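Local structure of germination-specific N-acetylmuramoyl-L-alanine amidase, Autolysin (Clostridioides difficile, 7RAG) at residues 39-42 with 43-47. The protein probably cleaves the amide bond between N-acetylmuramic acid and L-alanine in peptidoglycan, as a zinc-dependent amidase that forms a complex with the lipoprotein GerS. Numbering follows the deposited sequence.
Sequences TSEK and DINLA. With ZN (zinc ion), chain C.
Asn45 lays its side-chain amide over the carbonyl of Glu41 and across that residue's side chain. Its ND2 lies 3.5 Å from Glu41 OE1. The amide and carboxylate planes are turned 68° apart. ND2 gives a hydrogen bond to the carbonyl oxygen of Gly24, the residue before the zinc ligand His25. Glu41 has CG anti to its own carbonyl carbon (chi1 -83°) and runs on extended, which carries the carboxylate off the helix to the metal. OE1 binds the zinc at 2.1 Å and also accepts a hydrogen bond from Leu110 N. OE2 stays 2.9 Å from the zinc and accepts a hydrogen bond from Ala32 N, so both oxygens are gripped and the carboxylate should turn little.

Two backbone hydrogen bonds join the segments. Asn45 N donates to Glu41 O at 2.8 Å, almost straight. Leu46 N reaches Lys42 O at 3.0 Å. Lys42 sends its amine away to a salt bridge with Asp70. Thr39, in the loop before the helix, touches Ile44 CD1 with its CG2 at 4.0 Å.

Helix 41-58 begins beside the zinc site, probably the catalytic centre, where Glu41 joins His25 and His109 in the His-Glu-His zinc site of Amidase_3 enzymes.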
ATOM      1  N   THR B  39     -15.754   0.322  41.524  1.00102.44           N
ATOM      2  CA  THR B  39     -14.955   0.805  40.408  1.00 95.54           C
ATOM      3  C   THR B  39     -15.300   2.260  40.109  1.00 90.48           C
ATOM      4  O   THR B  39     -16.474   2.642  40.131  1.00 95.10           O
ATOM      5  CB  THR B  39     -15.217  -0.078  39.185  1.00 92.50           C
ATOM      6  OG1 THR B  39     -15.011  -1.451  39.550  1.00 95.14           O
ATOM      7  CG2 THR B  39     -14.302   0.289  38.046  1.00 86.01           C
ATOM      8  N   SER B  40     -14.282   3.076  39.832  1.00 82.10           N
ATOM      9  CA  SER B  40     -14.467   4.511  39.648  1.00 81.20           C
ATOM     10  C   SER B  40     -13.883   4.966  38.311  1.00 78.35           C
ATOM     11  O   SER B  40     -13.147   4.229  37.648  1.00 81.00           O
ATOM     12  CB  SER B  40     -13.815   5.299  40.789  1.00 78.46           C
ATOM     13  OG  SER B  40     -12.406   5.279  40.642  1.00 80.90           O
ATOM     14  N   GLU B  41     -14.206   6.209  37.926  1.00 73.54           N
ATOM     15  CA  GLU B  41     -13.651   6.788  36.703  1.00 70.27           C
ATOM     16  C   GLU B  41     -12.160   7.074  36.831  1.00 66.30           C
ATOM     17  O   GLU B  41     -11.396   6.781  35.912  1.00 63.72           O
ATOM     18  CB  GLU B  41     -14.363   8.087  36.340  1.00 70.62           C
ATOM     19  CG  GLU B  41     -15.662   7.989  35.582  1.00 74.36           C
ATOM     20  CD  GLU B  41     -16.181   9.375  35.210  1.00 72.94           C
ATOM     21  OE1 GLU B  41     -15.479  10.092  34.461  1.00 67.85           O
ATOM     22  OE2 GLU B  41     -17.272   9.757  35.687  1.00 76.40           O
ATOM     23  N   LYS B  42     -11.730   7.652  37.964  1.00 65.60           N
ATOM     24  CA  LYS B  42     -10.350   8.114  38.161  1.00 67.70           C
ATOM     25  C   LYS B  42      -9.312   7.195  37.533  1.00 68.64           C
ATOM     26  O   LYS B  42      -8.546   7.595  36.643  1.00 65.77           O
ATOM     27  CB  LYS B  42     -10.023   8.199  39.659  1.00 74.15           C
ATOM     28  CG  LYS B  42     -10.590   9.353  40.414  1.00 74.00           C
ATOM     29  CD  LYS B  42      -9.838   9.559  41.751  1.00 74.46           C
ATOM     30  CE  LYS B  42      -9.552   8.260  42.488  1.00 76.29           C
ATOM     31  NZ  LYS B  42      -8.918   8.504  43.834  1.00 73.75           N
ATOM     32  N   ASP B  43      -9.321   5.936  37.982  1.00 67.46           N
ATOM     33  CA  ASP B  43      -8.266   4.985  37.674  1.00 71.35           C
ATOM     34  C   ASP B  43      -8.347   4.498  36.238  1.00 66.14           C
ATOM     35  O   ASP B  43      -7.316   4.360  35.573  1.00 68.16           O
ATOM     36  CB  ASP B  43      -8.335   3.815  38.654  1.00 78.41           C
ATOM     37  CG  ASP B  43      -8.353   4.282  40.112  1.00 89.68           C
ATOM     38  OD1 ASP B  43      -7.508   5.146  40.467  1.00 85.38           O
ATOM     39  OD2 ASP B  43      -9.217   3.804  40.894  1.00 97.20           O
ATOM     40  N   ILE B  44      -9.556   4.260  35.733  1.00 65.55           N
ATOM     41  CA  ILE B  44      -9.705   3.860  34.337  1.00 62.45           C
ATOM     42  C   ILE B  44      -9.295   4.994  33.394  1.00 59.30           C
ATOM     43  O   ILE B  44      -8.601   4.768  32.391  1.00 62.23           O
ATOM     44  CB  ILE B  44     -11.145   3.380  34.089  1.00 66.52           C
ATOM     45  CG1 ILE B  44     -11.379   2.077  34.867  1.00 68.56           C
ATOM     46  CG2 ILE B  44     -11.419   3.204  32.597  1.00 63.57           C
ATOM     47  CD1 ILE B  44     -12.674   1.387  34.545  1.00 74.94           C
ATOM     48  N   ASN B  45      -9.719   6.223  33.690  1.00 58.42           N
ATOM     49  CA  ASN B  45      -9.327   7.364  32.870  1.00 59.63           C
ATOM     50  C   ASN B  45      -7.813   7.491  32.817  1.00 58.44           C
ATOM     51  O   ASN B  45      -7.228   7.678  31.740  1.00 50.87           O
ATOM     52  CB  ASN B  45      -9.930   8.659  33.422  1.00 59.64           C
ATOM     53  CG  ASN B  45     -11.422   8.717  33.310  1.00 58.01           C
ATOM     54  OD1 ASN B  45     -12.051   7.896  32.651  1.00 55.96           O
ATOM     55  ND2 ASN B  45     -12.007   9.708  33.957  1.00 58.62           N
ATOM     56  N   LEU B  46      -7.166   7.405  33.988  1.00 59.98           N
ATOM     57  CA  LEU B  46      -5.715   7.506  34.043  1.00 53.67           C
ATOM     58  C   LEU B  46      -5.068   6.381  33.259  1.00 53.99           C
ATOM     59  O   LEU B  46      -4.087   6.604  32.540  1.00 53.65           O
ATOM     60  CB  LEU B  46      -5.238   7.488  35.493  1.00 56.36           C
ATOM     61  CG  LEU B  46      -3.726   7.547  35.764  1.00 61.44           C
ATOM     62  CD1 LEU B  46      -3.153   8.898  35.310  1.00 59.16           C
ATOM     63  CD2 LEU B  46      -3.410   7.286  37.247  1.00 55.27           C
ATOM     64  N   ALA B  47      -5.608   5.165  33.370  1.00 53.08           N
ATOM     65  CA  ALA B  47      -5.007   4.032  32.672  1.00 54.30           C
ATOM     66  C   ALA B  47      -5.064   4.228  31.157  1.00 55.45           C
ATOM     67  O   ALA B  47      -4.045   4.079  30.465  1.00 53.86           O
ATOM     68  CB  ALA B  47      -5.701   2.730  33.082  1.00 57.01           C
TER
HETATM   69 ZN    ZN C 301     -16.126  12.098  34.314  1.00 64.26          ZN